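Hypothetical protein jhp0584 (Helicobacter pylori J99, PDB 4R7K) is of unknown function but belongs to the SRPBCC superfamily, whose members commonly bind hydrophobic ligands, so it may do likewise. Local coordinates at residues D116-L121 with L142-D147. Sequence-based numbering, arbitrary orientation.
Sequences DAILRL and LVEKLD
L119 and V143 form an antiparallel hydrogen-bonded pair. L119 N donates to V143 O at 2.8 Å, and V143 N returns a bond to L119 O at 3.0 Å. A third backbone bond, K145 N to A117 O at 3.0 Å, extends the pairing to A117, one residue before strand 118-126. V143 O and L119 O each also take a CA-H...O contact, from I118 CA and L142 CA respectively.

Apolar contacts occur on both faces. L119 CB meets V143 CB at 4.1 Å, on the side where both residues touch helix 57-65. On the other face, I118 CD1 reaches L142 CD2 at 4.0 Å. I118 CG1 is anti to the backbone N (chi1 178°), and the extended branch brings CD1 to this leucine. At the margin, A117 CB packs on the aliphatic chain of K145, 3.6 Å from CD.

R120 and E144 find polar partners outside the two segments. L142 CD1 lies over one face of the R120 guanidinium, offset toward its rim, while R120 NH1 bonds to A30 O. E144 runs alongside I118, and its carboxylate is held by a salt bridge to R152 and a hydrogen bond from N29.

The contact is the open end of the beta hairpin of strands 118-126 and 136-146, within the antiparallel sheet that faces the helices in an SRPBCC (helix-grip) fold.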
loop_
_atom_site.group_PDB
_atom_site.type_symbol
_atom_site.label_atom_id
_atom_site.label_comp_id
_atom_site.label_asym_id
_atom_site.label_seq_id
_atom_site.Cartn_x
_atom_site.Cartn_y
_atom_site.Cartn_z
ATOM N N ASP A 116 16.965 -24.079 20.258
ATOM C CA ASP A 116 17.535 -24.586 18.995
ATOM C C ASP A 116 16.626 -24.361 17.782
ATOM O O ASP A 116 17.105 -24.208 16.685
ATOM C CB ASP A 116 17.805 -26.103 19.077
ATOM C CG ASP A 116 18.967 -26.456 19.994
ATOM O OD1 ASP A 116 19.706 -25.542 20.410
ATOM O OD2 ASP A 116 19.159 -27.663 20.275
ATOM N N ALA A 117 15.319 -24.374 17.977
ATOM C CA ALA A 117 14.416 -24.254 16.836
ATOM C C ALA A 117 13.303 -23.214 16.948
ATOM O O ALA A 117 12.437 -23.183 16.109
ATOM C CB ALA A 117 13.811 -25.608 16.538
ATOM N N ILE A 118 13.353 -22.371 17.959
ATOM C CA ILE A 118 12.345 -21.347 18.137
ATOM C C ILE A 118 12.860 -20.183 18.972
ATOM O O ILE A 118 13.567 -20.358 19.993
ATOM C CB ILE A 118 11.056 -21.932 18.748
ATOM C CG1 ILE A 118 10.043 -20.812 18.967
ATOM C CG2 ILE A 118 11.381 -22.689 20.019
ATOM C CD1 ILE A 118 8.635 -21.243 19.353
ATOM N N LEU A 119 12.545 -18.984 18.489
ATOM C CA LEU A 119 12.858 -17.761 19.166
ATOM C C LEU A 119 11.564 -17.055 19.493
ATOM O O LEU A 119 10.700 -16.890 18.638
ATOM C CB LEU A 119 13.675 -16.804 18.273
ATOM C CG LEU A 119 13.800 -15.367 18.816
ATOM C CD1 LEU A 119 14.612 -15.373 20.087
ATOM C CD2 LEU A 119 14.441 -14.407 17.807
ATOM N N ARG A 120 11.461 -16.596 20.723
ATOM C CA ARG A 120 10.411 -15.699 21.155
ATOM C C ARG A 120 11.075 -14.421 21.641
ATOM O O ARG A 120 11.908 -14.430 22.566
ATOM C CB ARG A 120 9.590 -16.327 22.256
ATOM C CG ARG A 120 8.738 -17.490 21.757
ATOM C CD ARG A 120 8.202 -18.285 22.956
ATOM N NE ARG A 120 7.350 -19.400 22.555
ATOM C CZ ARG A 120 6.063 -19.279 22.275
ATOM N NH1 ARG A 120 5.485 -18.092 22.291
ATOM N NH2 ARG A 120 5.366 -20.334 21.936
ATOM N N LEU A 121 10.703 -13.313 21.031
ATOM C CA LEU A 121 11.312 -12.037 21.356
ATOM C C LEU A 121 10.238 -10.961 21.333
ATOM O O LEU A 121 9.401 -10.946 20.450
ATOM C CB LEU A 121 12.383 -11.690 20.315
ATOM C CG LEU A 121 12.961 -10.259 20.351
ATOM C CD1 LEU A 121 13.833 -10.127 21.580
ATOM C CD2 LEU A 121 13.811 -10.036 19.107
ATOM N N LEU A 142 7.985 -14.256 16.742
ATOM C CA LEU A 142 8.159 -15.686 16.886
ATOM C C LEU A 142 8.779 -16.201 15.607
ATOM O O LEU A 142 8.160 -16.125 14.533
ATOM C CB LEU A 142 6.820 -16.371 17.153
ATOM C CG LEU A 142 6.910 -17.807 17.706
ATOM C CD1 LEU A 142 5.563 -18.179 18.337
ATOM C CD2 LEU A 142 7.283 -18.758 16.580
ATOM N N VAL A 143 10.011 -16.694 15.719
ATOM C CA VAL A 143 10.757 -17.254 14.587
ATOM C C VAL A 143 10.924 -18.741 14.896
ATOM O O VAL A 143 11.396 -19.081 15.985
ATOM C CB VAL A 143 12.160 -16.606 14.435
ATOM C CG1 VAL A 143 12.883 -17.193 13.213
ATOM C CG2 VAL A 143 12.083 -15.091 14.259
ATOM N N GLU A 144 10.534 -19.625 13.966
ATOM C CA GLU A 144 10.686 -21.044 14.185
ATOM C C GLU A 144 10.938 -21.875 12.952
ATOM O O GLU A 144 10.541 -21.536 11.820
ATOM C CB GLU A 144 9.481 -21.638 14.938
ATOM C CG GLU A 144 8.179 -21.578 14.189
ATOM C CD GLU A 144 7.036 -22.234 14.962
ATOM O OE1 GLU A 144 7.325 -23.102 15.828
ATOM O OE2 GLU A 144 5.852 -21.896 14.695
ATOM N N LYS A 145 11.646 -22.967 13.187
ATOM C CA LYS A 145 11.905 -23.969 12.173
ATOM C C LYS A 145 10.656 -24.838 11.985
ATOM O O LYS A 145 10.038 -25.271 12.981
ATOM C CB LYS A 145 12.999 -24.898 12.662
ATOM C CG LYS A 145 14.364 -24.300 12.855
ATOM C CD LYS A 145 15.309 -25.452 13.242
ATOM C CE LYS A 145 16.753 -25.054 13.325
ATOM N NZ LYS A 145 17.281 -24.774 11.970
ATOM N N LEU A 146 10.278 -25.083 10.739
ATOM C CA LEU A 146 9.127 -25.920 10.417
ATOM C C LEU A 146 9.647 -27.092 9.607
ATOM O O LEU A 146 10.759 -27.035 9.081
ATOM C CB LEU A 146 8.062 -25.174 9.599
ATOM C CG LEU A 146 7.392 -23.934 10.200
ATOM C CD1 LEU A 146 6.277 -23.507 9.297
ATOM C CD2 LEU A 146 6.892 -24.241 11.600
ATOM N N ASP A 147 8.843 -28.143 9.497
ATOM C CA ASP A 147 9.244 -29.339 8.735
ATOM C C ASP A 147 9.688 -29.038 7.327
ATOM O O ASP A 147 9.211 -28.094 6.695
ATOM C CB ASP A 147 8.082 -30.326 8.624
ATOM C CG ASP A 147 7.837 -31.089 9.901
ATOM O OD1 ASP A 147 8.820 -31.375 10.619
ATOM O OD2 ASP A 147 6.663 -31.439 10.169
#